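PDB 4JJA: conserved hypothetical exported protein, which is of unknown function but may act as a secreted peptidoglycan beta-N-acetylmuramidase. Local coordinates for residues N184-L189 with K359-P364; D309-L314 with K336-G341; T331-K336 with K348-R353. All coordinates share one frame; numbering follows the deposited sequence.

Contact 1. Residues N184-L189 with K359-P364; sequences NGERWL and KIQRKP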
loop_
_atom_site.group_PDB
_atom_site.type_symbol
_atom_site.label_atom_id
_atom_site.label_comp_id
_atom_site.label_asym_id
_atom_site.label_seq_id
_atom_site.Cartn_x
_atom_site.Cartn_y
_atom_site.Cartn_z
ATOM N N ASN A 184 10.471 13.962 -3.601
ATOM C CA ASN A 184 11.574 14.899 -3.730
ATOM C C ASN A 184 11.117 16.107 -4.510
ATOM O O ASN A 184 11.301 17.231 -4.023
ATOM C CB ASN A 184 12.787 14.244 -4.383
ATOM C CG ASN A 184 13.710 13.555 -3.396
ATOM O OD1 ASN A 184 13.725 13.816 -2.186
ATOM N ND2 ASN A 184 14.524 12.657 -3.941
ATOM N N GLY A 185 10.626 15.901 -5.735
ATOM C CA GLY A 185 10.396 17.025 -6.646
ATOM C C GLY A 185 9.324 17.983 -6.197
ATOM O O GLY A 185 9.413 19.176 -6.492
ATOM N N GLU A 186 8.320 17.464 -5.501
ATOM C CA GLU A 186 7.228 18.271 -4.991
ATOM C C GLU A 186 7.470 18.810 -3.588
ATOM O O GLU A 186 6.599 19.488 -3.050
ATOM C CB GLU A 186 5.903 17.468 -5.052
ATOM C CG GLU A 186 5.508 17.041 -6.414
ATOM C CD GLU A 186 5.259 18.180 -7.400
ATOM O OE1 GLU A 186 4.362 18.987 -7.150
ATOM O OE2 GLU A 186 5.961 18.252 -8.430
ATOM N N ARG A 187 8.627 18.511 -3.013
ATOM C CA ARG A 187 9.028 18.953 -1.680
ATOM C C ARG A 187 8.055 18.521 -0.610
ATOM O O ARG A 187 7.577 19.326 0.215
ATOM C CB ARG A 187 9.360 20.462 -1.600
ATOM C CG ARG A 187 10.515 20.817 -2.428
ATOM C CD ARG A 187 11.802 20.142 -1.887
ATOM N NE ARG A 187 12.967 20.801 -2.472
ATOM C CZ ARG A 187 13.443 20.538 -3.679
ATOM N NH1 ARG A 187 12.876 19.603 -4.461
ATOM N NH2 ARG A 187 14.508 21.225 -4.111
ATOM N N TRP A 188 7.792 17.220 -0.591
ATOM C CA TRP A 188 6.900 16.642 0.400
ATOM C C TRP A 188 7.613 16.105 1.646
ATOM O O TRP A 188 6.950 15.673 2.588
ATOM C CB TRP A 188 6.075 15.539 -0.271
ATOM C CG TRP A 188 5.054 16.017 -1.234
ATOM C CD1 TRP A 188 4.565 17.270 -1.370
ATOM C CD2 TRP A 188 4.360 15.227 -2.193
ATOM N NE1 TRP A 188 3.639 17.315 -2.376
ATOM C CE2 TRP A 188 3.477 16.056 -2.878
ATOM C CE3 TRP A 188 4.399 13.887 -2.543
ATOM C CZ2 TRP A 188 2.633 15.566 -3.869
ATOM C CZ3 TRP A 188 3.590 13.412 -3.499
ATOM C CH2 TRP A 188 2.704 14.236 -4.156
ATOM N N LEU A 189 8.946 16.139 1.697
ATOM C CA LEU A 189 9.633 15.855 2.948
ATOM C C LEU A 189 9.539 17.031 3.932
ATOM O O LEU A 189 9.506 18.168 3.514
ATOM C CB LEU A 189 11.122 15.514 2.706
ATOM C CG LEU A 189 11.446 14.287 1.860
ATOM C CD1 LEU A 189 12.935 14.092 1.742
ATOM C CD2 LEU A 189 10.755 13.045 2.437
ATOM N N LYS A 359 -2.744 13.204 -12.577
ATOM C CA LYS A 359 -2.055 12.522 -13.668
ATOM C C LYS A 359 -1.074 13.447 -14.356
ATOM O O LYS A 359 -0.009 13.038 -14.794
ATOM C CB LYS A 359 -3.056 11.953 -14.662
ATOM C CG LYS A 359 -3.772 10.732 -14.129
ATOM C CD LYS A 359 -4.757 10.238 -15.205
ATOM C CE LYS A 359 -5.566 9.026 -14.862
ATOM N NZ LYS A 359 -6.542 8.623 -15.965
ATOM N N ILE A 360 -1.410 14.731 -14.438
ATOM C CA ILE A 360 -0.476 15.752 -14.964
ATOM C C ILE A 360 0.665 15.996 -13.999
ATOM O O ILE A 360 1.846 16.025 -14.375
ATOM C CB ILE A 360 -1.198 17.078 -15.269
ATOM C CG1 ILE A 360 -2.018 16.886 -16.538
ATOM C CG2 ILE A 360 -0.177 18.246 -15.405
ATOM C CD1 ILE A 360 -3.248 17.788 -16.647
ATOM N N GLN A 361 0.324 16.150 -12.742
ATOM C CA GLN A 361 1.315 16.487 -11.716
ATOM C C GLN A 361 2.361 15.389 -11.597
ATOM O O GLN A 361 3.536 15.668 -11.342
ATOM C CB GLN A 361 0.638 16.730 -10.347
ATOM C CG GLN A 361 1.497 17.356 -9.274
ATOM C CD GLN A 361 0.903 17.354 -7.895
ATOM O OE1 GLN A 361 -0.208 16.886 -7.650
ATOM N NE2 GLN A 361 1.641 17.938 -6.967
ATOM N N ARG A 362 1.938 14.127 -11.688
ATOM C CA ARG A 362 2.867 13.016 -11.458
ATOM C C ARG A 362 3.736 12.710 -12.651
ATOM O O ARG A 362 4.718 11.996 -12.525
ATOM C CB ARG A 362 2.084 11.756 -11.071
ATOM C CG ARG A 362 1.431 11.021 -12.206
ATOM C CD ARG A 362 0.641 9.790 -11.731
ATOM N NE ARG A 362 0.280 9.005 -12.874
ATOM C CZ ARG A 362 0.162 7.682 -12.891
ATOM N NH1 ARG A 362 0.154 6.981 -11.774
ATOM N NH2 ARG A 362 0.019 7.054 -14.028
ATOM N N LYS A 363 3.346 13.192 -13.834
ATOM C CA LYS A 363 3.991 12.748 -15.068
ATOM C C LYS A 363 5.521 12.859 -15.077
ATOM O O LYS A 363 6.159 11.922 -15.547
ATOM C CB LYS A 363 3.381 13.498 -16.275
ATOM C CG LYS A 363 3.787 12.924 -17.608
ATOM C CD LYS A 363 2.925 11.729 -17.926
ATOM C CE LYS A 363 2.870 11.318 -19.460
ATOM N NZ LYS A 363 1.496 10.878 -19.842
ATOM N N PRO A 364 6.108 13.941 -14.563
ATOM C CA PRO A 364 7.589 14.008 -14.600
ATOM C C PRO A 364 8.328 12.983 -13.779
ATOM O O PRO A 364 9.536 12.814 -13.964
ATOM C CB PRO A 364 7.902 15.408 -14.015
ATOM C CG PRO A 364 6.600 16.208 -14.102
ATOM C CD PRO A 364 5.499 15.165 -14.006
HETATM O O HOH W 1 4.695 18.197 -11.376
HETATM O O HOH W 2 1.486 19.108 -3.960
#

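Contact 2. Residues D309-L314 with K336-G341; sequences DAYHNL and KMIEGG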
loop_
_atom_site.group_PDB
_atom_site.type_symbol
_atom_site.label_atom_id
_atom_site.label_comp_id
_atom_site.label_asym_id
_atom_site.label_seq_id
_atom_site.Cartn_x
_atom_site.Cartn_y
_atom_site.Cartn_z
ATOM N N ASP A 309 -24.739 0.661 -0.699
ATOM C CA ASP A 309 -25.651 -0.424 -0.400
ATOM C C ASP A 309 -25.772 -0.681 1.095
ATOM O O ASP A 309 -26.880 -0.765 1.635
ATOM C CB ASP A 309 -25.162 -1.681 -1.134
ATOM C CG ASP A 309 -26.014 -2.903 -0.890
ATOM O OD1 ASP A 309 -27.218 -2.780 -1.118
ATOM O OD2 ASP A 309 -25.475 -3.950 -0.596
ATOM N N ALA A 310 -24.628 -0.854 1.743
ATOM C CA ALA A 310 -24.653 -1.111 3.158
ATOM C C ALA A 310 -25.241 0.032 3.971
ATOM O O ALA A 310 -25.998 -0.187 4.903
ATOM C CB ALA A 310 -23.247 -1.444 3.656
ATOM N N TYR A 311 -24.913 1.277 3.595
ATOM C CA TYR A 311 -25.425 2.441 4.292
ATOM C C TYR A 311 -26.943 2.449 4.272
ATOM O O TYR A 311 -27.583 2.589 5.330
ATOM C CB TYR A 311 -24.895 3.727 3.641
ATOM C CG TYR A 311 -25.596 4.974 4.172
ATOM C CD1 TYR A 311 -25.253 5.480 5.385
ATOM C CD2 TYR A 311 -26.627 5.555 3.506
ATOM C CE1 TYR A 311 -25.905 6.562 5.941
ATOM C CE2 TYR A 311 -27.270 6.644 4.026
ATOM C CZ TYR A 311 -26.918 7.152 5.245
ATOM O OH TYR A 311 -27.584 8.229 5.810
ATOM N N HIS A 312 -27.535 2.302 3.113
ATOM C CA HIS A 312 -28.972 2.352 3.032
ATOM C C HIS A 312 -29.643 1.135 3.630
ATOM O O HIS A 312 -30.758 1.228 4.126
ATOM C CB HIS A 312 -29.443 2.566 1.579
ATOM C CG HIS A 312 -29.116 3.927 1.072
ATOM N ND1 HIS A 312 -29.685 5.081 1.574
ATOM C CD2 HIS A 312 -28.240 4.322 0.120
ATOM C CE1 HIS A 312 -29.163 6.132 0.957
ATOM N NE2 HIS A 312 -28.286 5.696 0.055
ATOM N N ASN A 313 -28.982 -0.018 3.605
ATOM C CA ASN A 313 -29.588 -1.196 4.178
ATOM C C ASN A 313 -29.628 -1.121 5.692
ATOM O O ASN A 313 -30.609 -1.542 6.319
ATOM C CB ASN A 313 -28.822 -2.456 3.749
ATOM C CG ASN A 313 -29.529 -3.728 4.184
ATOM O OD1 ASN A 313 -29.220 -4.275 5.202
ATOM N ND2 ASN A 313 -30.587 -4.109 3.481
ATOM N N LEU A 314 -28.549 -0.623 6.309
ATOM C CA LEU A 314 -28.462 -0.671 7.753
ATOM C C LEU A 314 -29.385 0.303 8.474
ATOM O O LEU A 314 -29.728 0.072 9.635
ATOM C CB LEU A 314 -27.009 -0.474 8.198
ATOM C CG LEU A 314 -26.234 -1.754 8.170
ATOM C CD1 LEU A 314 -24.725 -1.493 8.206
ATOM C CD2 LEU A 314 -26.666 -2.734 9.303
ATOM N N LYS A 336 -21.280 13.175 3.013
ATOM C CA LYS A 336 -22.426 14.075 2.856
ATOM C C LYS A 336 -23.296 13.677 1.657
ATOM O O LYS A 336 -24.531 13.674 1.728
ATOM C CB LYS A 336 -21.955 15.509 2.677
ATOM C CG LYS A 336 -21.315 16.116 3.921
ATOM C CD LYS A 336 -20.815 17.566 3.616
ATOM C CE LYS A 336 -19.967 18.206 4.692
ATOM N NZ LYS A 336 -19.527 19.583 4.245
HETATM N N MSE A 337 -22.659 13.341 0.553
HETATM C CA MSE A 337 -23.395 12.948 -0.658
HETATM C C MSE A 337 -24.083 11.606 -0.519
HETATM O O MSE A 337 -25.211 11.443 -0.970
HETATM C CB MSE A 337 -22.470 12.969 -1.853
HETATM C CG MSE A 337 -22.019 14.355 -2.268
HETATM SE SE MSE A 337 -20.845 14.389 -3.775
HETATM C CE MSE A 337 -22.139 14.116 -5.216
ATOM N N ILE A 338 -23.443 10.655 0.170
ATOM C CA ILE A 338 -24.129 9.384 0.421
ATOM C C ILE A 338 -25.390 9.639 1.242
ATOM O O ILE A 338 -26.476 9.141 0.937
ATOM C CB ILE A 338 -23.239 8.351 1.087
ATOM C CG1 ILE A 338 -22.105 7.941 0.121
ATOM C CG2 ILE A 338 -24.066 7.132 1.532
ATOM C CD1 ILE A 338 -21.053 7.003 0.662
ATOM N N GLU A 339 -25.239 10.403 2.314
ATOM C CA GLU A 339 -26.358 10.664 3.204
ATOM C C GLU A 339 -27.435 11.479 2.506
ATOM O O GLU A 339 -28.598 11.401 2.864
ATOM C CB GLU A 339 -25.846 11.412 4.433
ATOM C CG GLU A 339 -25.045 10.489 5.325
ATOM C CD GLU A 339 -24.420 11.123 6.537
ATOM O OE1 GLU A 339 -24.482 12.360 6.723
ATOM O OE2 GLU A 339 -23.782 10.363 7.316
ATOM N N GLY A 340 -27.030 12.273 1.535
ATOM C CA GLY A 340 -27.945 13.062 0.725
ATOM C C GLY A 340 -28.653 12.295 -0.365
ATOM O O GLY A 340 -29.437 12.895 -1.115
ATOM N N GLY A 341 -28.371 10.997 -0.506
ATOM C CA GLY A 341 -29.039 10.181 -1.498
ATOM C C GLY A 341 -28.441 10.182 -2.860
ATOM O O GLY A 341 -29.078 9.713 -3.800
HETATM O O HOH W 3 -29.535 9.208 4.366
HETATM O O HOH W 4 -26.835 7.619 -1.360
#

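Contact 3. Residues T331-K336 with K348-R353; sequences TDYVRK and KARWKR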
loop_
_atom_site.group_PDB
_atom_site.type_symbol
_atom_site.label_atom_id
_atom_site.label_comp_id
_atom_site.label_asym_id
_atom_site.label_seq_id
_atom_site.Cartn_x
_atom_site.Cartn_y
_atom_site.Cartn_z
ATOM N N THR A 331 -11.729 13.413 1.951
ATOM C CA THR A 331 -12.561 14.601 1.727
ATOM C C THR A 331 -13.866 14.403 2.472
ATOM O O THR A 331 -14.258 13.277 2.794
ATOM C CB THR A 331 -12.855 14.793 0.226
ATOM O OG1 THR A 331 -13.510 16.024 0.089
ATOM C CG2 THR A 331 -13.731 13.698 -0.369
ATOM N N ASP A 332 -14.535 15.504 2.766
ATOM C CA ASP A 332 -15.770 15.495 3.503
ATOM C C ASP A 332 -17.019 15.241 2.667
ATOM O O ASP A 332 -18.066 14.928 3.212
ATOM C CB ASP A 332 -15.933 16.802 4.313
ATOM C CG ASP A 332 -16.090 18.009 3.502
ATOM O OD1 ASP A 332 -16.083 17.993 2.271
ATOM O OD2 ASP A 332 -16.235 19.093 4.160
ATOM N N TYR A 333 -16.931 15.321 1.341
ATOM C CA TYR A 333 -18.182 15.297 0.560
ATOM C C TYR A 333 -18.705 13.902 0.339
ATOM O O TYR A 333 -19.868 13.752 -0.003
ATOM C CB TYR A 333 -18.080 16.044 -0.745
ATOM C CG TYR A 333 -17.088 15.529 -1.770
ATOM C CD1 TYR A 333 -17.309 14.324 -2.459
ATOM C CD2 TYR A 333 -15.957 16.262 -2.114
ATOM C CE1 TYR A 333 -16.435 13.882 -3.437
ATOM C CE2 TYR A 333 -15.091 15.819 -3.091
ATOM C CZ TYR A 333 -15.319 14.626 -3.757
ATOM O OH TYR A 333 -14.449 14.195 -4.728
ATOM N N VAL A 334 -17.892 12.849 0.490
ATOM C CA VAL A 334 -18.378 11.508 0.246
ATOM C C VAL A 334 -19.457 11.111 1.256
ATOM O O VAL A 334 -20.566 10.684 0.867
ATOM C CB VAL A 334 -17.243 10.482 0.168
ATOM C CG1 VAL A 334 -17.771 9.033 0.069
ATOM C CG2 VAL A 334 -16.291 10.800 -0.992
ATOM N N ARG A 335 -19.200 11.317 2.553
ATOM C CA ARG A 335 -20.224 11.063 3.539
ATOM C C ARG A 335 -21.478 11.888 3.260
ATOM O O ARG A 335 -22.617 11.374 3.322
ATOM C CB ARG A 335 -19.674 11.462 4.892
ATOM C CG ARG A 335 -20.643 11.391 6.043
ATOM C CD ARG A 335 -20.154 12.135 7.256
ATOM N NE ARG A 335 -18.940 11.552 7.834
ATOM C CZ ARG A 335 -18.852 10.914 9.008
ATOM N NH1 ARG A 335 -19.912 10.691 9.765
ATOM N NH2 ARG A 335 -17.657 10.511 9.420
ATOM N N LYS A 336 -21.280 13.175 3.013
ATOM C CA LYS A 336 -22.426 14.075 2.856
ATOM C C LYS A 336 -23.296 13.677 1.657
ATOM O O LYS A 336 -24.531 13.674 1.728
ATOM C CB LYS A 336 -21.955 15.509 2.677
ATOM C CG LYS A 336 -21.315 16.116 3.921
ATOM C CD LYS A 336 -20.815 17.566 3.616
ATOM C CE LYS A 336 -19.967 18.206 4.692
ATOM N NZ LYS A 336 -19.527 19.583 4.245
ATOM N N LYS A 348 -18.437 9.670 -7.549
ATOM C CA LYS A 348 -17.167 9.376 -8.197
ATOM C C LYS A 348 -16.814 10.458 -9.240
ATOM O O LYS A 348 -15.685 10.886 -9.351
ATOM C CB LYS A 348 -17.193 7.984 -8.783
ATOM C CG LYS A 348 -15.986 7.695 -9.638
ATOM C CD LYS A 348 -15.790 6.213 -9.799
ATOM C CE LYS A 348 -14.518 5.930 -10.578
ATOM N NZ LYS A 348 -14.114 4.538 -10.473
ATOM N N ALA A 349 -17.802 10.951 -9.990
ATOM C CA ALA A 349 -17.556 11.975 -10.960
ATOM C C ALA A 349 -16.984 13.241 -10.324
ATOM O O ALA A 349 -16.273 13.979 -10.971
ATOM C CB ALA A 349 -18.879 12.292 -11.751
ATOM N N ARG A 350 -17.303 13.505 -9.053
ATOM C CA ARG A 350 -16.858 14.714 -8.391
ATOM C C ARG A 350 -15.317 14.773 -8.258
ATOM O O ARG A 350 -14.762 15.856 -8.202
ATOM C CB ARG A 350 -17.558 14.896 -7.048
ATOM C CG ARG A 350 -17.316 16.270 -6.469
ATOM C CD ARG A 350 -18.213 16.573 -5.327
ATOM N NE ARG A 350 -17.855 17.821 -4.662
ATOM C CZ ARG A 350 -18.560 18.313 -3.637
ATOM N NH1 ARG A 350 -19.681 17.726 -3.258
ATOM N NH2 ARG A 350 -18.141 19.389 -2.990
ATOM N N TRP A 351 -14.664 13.616 -8.198
ATOM C CA TRP A 351 -13.220 13.569 -8.082
ATOM C C TRP A 351 -12.496 13.416 -9.412
ATOM O O TRP A 351 -11.279 13.305 -9.436
ATOM C CB TRP A 351 -12.746 12.580 -7.039
ATOM C CG TRP A 351 -12.972 11.137 -7.308
ATOM C CD1 TRP A 351 -12.438 10.349 -8.312
ATOM C CD2 TRP A 351 -13.754 10.232 -6.495
ATOM N NE1 TRP A 351 -12.834 9.046 -8.150
ATOM C CE2 TRP A 351 -13.603 8.939 -7.026
ATOM C CE3 TRP A 351 -14.510 10.402 -5.335
ATOM C CZ2 TRP A 351 -14.197 7.817 -6.451
ATOM C CZ3 TRP A 351 -15.096 9.271 -4.752
ATOM C CH2 TRP A 351 -14.936 8.015 -5.315
ATOM N N LYS A 352 -13.225 13.366 -10.536
ATOM C CA LYS A 352 -12.567 13.155 -11.831
ATOM C C LYS A 352 -11.506 14.183 -12.132
ATOM O O LYS A 352 -10.412 13.851 -12.581
ATOM C CB LYS A 352 -13.627 13.127 -12.937
ATOM C CG LYS A 352 -13.091 12.929 -14.340
ATOM C CD LYS A 352 -12.380 11.663 -14.488
ATOM C CE LYS A 352 -12.278 11.257 -15.990
ATOM N NZ LYS A 352 -12.449 9.783 -16.165
ATOM N N ARG A 353 -11.830 15.441 -11.858
ATOM C CA ARG A 353 -10.890 16.519 -12.089
ATOM C C ARG A 353 -9.631 16.375 -11.251
ATOM O O ARG A 353 -8.529 16.556 -11.773
ATOM C CB ARG A 353 -11.539 17.870 -11.813
ATOM C CG ARG A 353 -12.590 18.198 -12.876
ATOM C CD ARG A 353 -11.971 18.660 -14.158
ATOM N NE ARG A 353 -11.345 19.932 -13.919
ATOM C CZ ARG A 353 -11.556 21.026 -14.606
ATOM N NH1 ARG A 353 -12.306 20.990 -15.700
ATOM N NH2 ARG A 353 -10.922 22.115 -14.219
#

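Contact 1. Residues N184-L189 with K359-P364
Gln-361 NE2 is held by two groups at once. It donates to Glu-186 OE1 over 2.9 Å, with a nearly straight N-H...O angle of 165°. It also donates to a water that accepts a second bond from Trp-188 NE1. The acceptor at Glu-186 lies close to the Gln-361 amide plane, but OE1 is met from well above the carboxylate plane, and the two planes are 83° apart. Gln-361 reaches across because CG is anti to its backbone N (chi1 -168°) and the chain is extended beyond it. Glu-186 is bent instead, which turns its carboxylate toward the glutamine. OE2 of Glu-186 bonds to Tyr-365 OH, and a second water donates to both OE2 and Gln-361 O. The amide plane is perpendicular to the indole plane, and Gln-361 NE2 is 4.0 Å from Trp-188 CZ2. Glu-186 CB covers one indole face toward its rim. Arg-187 has positive phi and closes helix 176-185 in a Schellman motif. The contact joins the turn just after helix 176-185 to the C-terminal turn of helix 352-362 at the surface. Met-182 of helix 176-185 touches both Trp-188 and Gln-361.

Contact 2. Residues D309-L314 with K336-G341
The Tyr-311 ring carries Ile-338 CG2 over one face, and His-312 CD2 and a water lie in plane at its edge. The His-312 ring has Tyr-311 CD2 over the centre of one face and another water in plane at its edge. Ile-338 CG2 sits 4.0 Å from the Tyr-311 centroid, 29° off the ring normal, a CH-pi contact. With CG1 beside the backbone N (chi1 -66°), the CG2 methyl is the branch laid on the tyrosine. The side chains of Tyr-311 and Ile-338 run past each other in opposite directions. Farther out, Glu-339 crosses the tyrosine at about a right angle, and its CG comes 3.4 Å from Tyr-311 OH. The same two waters link the helices. The one at the tyrosine edge is 2.6 Å from Tyr-311 OH and donates to Glu-339 O. The one at the histidine edge is 2.8 Å from His-312 NE2 and donates to Ile-338 O. Phe-321 also meets the Tyr-311 ring, and Ile-347 touches Ile-338. Ile-338 O accepts from Gly-341 N as well, and Gly-341 has positive phi. The arrangement is a helix-helix contact, in which side chains of helix 305-314 pack against the end of helix 333-339, closed by a Schellman motif.

Contact 3. Residues T331-K336 with K348-R353
Helices 333-339 and 344-350 follow one another along the chain and are joined here by a cation-pi stack between Tyr-333 and Arg-350. The guanidinium of Arg-350 lies flat on the phenol, with planes 6° apart and centres 4.1 Å apart. It is displaced toward the CB end of the tyrosine, where Arg-350 NH1 comes 3.4 Å from Tyr-333 CB. The middle of the ring is taken by the arginine's aliphatic part: Arg-350 CD stands 3.6 Å from the centroid of Tyr-333, almost on the ring normal, in a CH-pi contact. Extended from CG to NE, the arginine lies along the ring, running opposite to the tyrosine. On the opposite face of the phenol sits Thr-331 CG2, so the ring is sandwiched. The tyrosine torsion (chi1 63°, CG between backbone N and carbonyl carbon) puts the ring between Thr-331 and Arg-350. Trp-351 follows, at the junction of helix 344-350 with helix 352-362. Its side chain crosses the tyrosine at about a right angle. Tyr-333 OH meets the edge of the indole in plane and is 3.3 Å from Trp-351 CB. Val-334 CG2 also reaches that edge, 4.2 Å from Trp-351 CZ3, while Lys-348 O lies over one indole face, toward its rim. Trp-351 NE1 bonds to Asp-151 OD1, and Lys-348 NZ forms a salt bridge with the same carboxylate. Pro-153 touches both Thr-331 and Trp-351.

Contacts 2 and 3 are neighbours, with centres about 14 Å apart. They share Lys-336 and helix 333-339, and their segments alternate along the chain. They touch where SE of the selenomethionine Met-337 lies 3.6 Å from Arg-350 NH1. Together they tie helices 305-314, 333-339 and 344-350 into one helical cluster of the C-terminal family region. Contact 1 is farther off, with its centre about 22 Å from that of contact 3 and about 35 Å from that of contact 2. Its segments bracket the other two contacts in sequence. Helix 352-362 connects it to contact 3. This helix runs from the cluster to residues 184-189, and so brings the C-terminal family region against the N-terminal one.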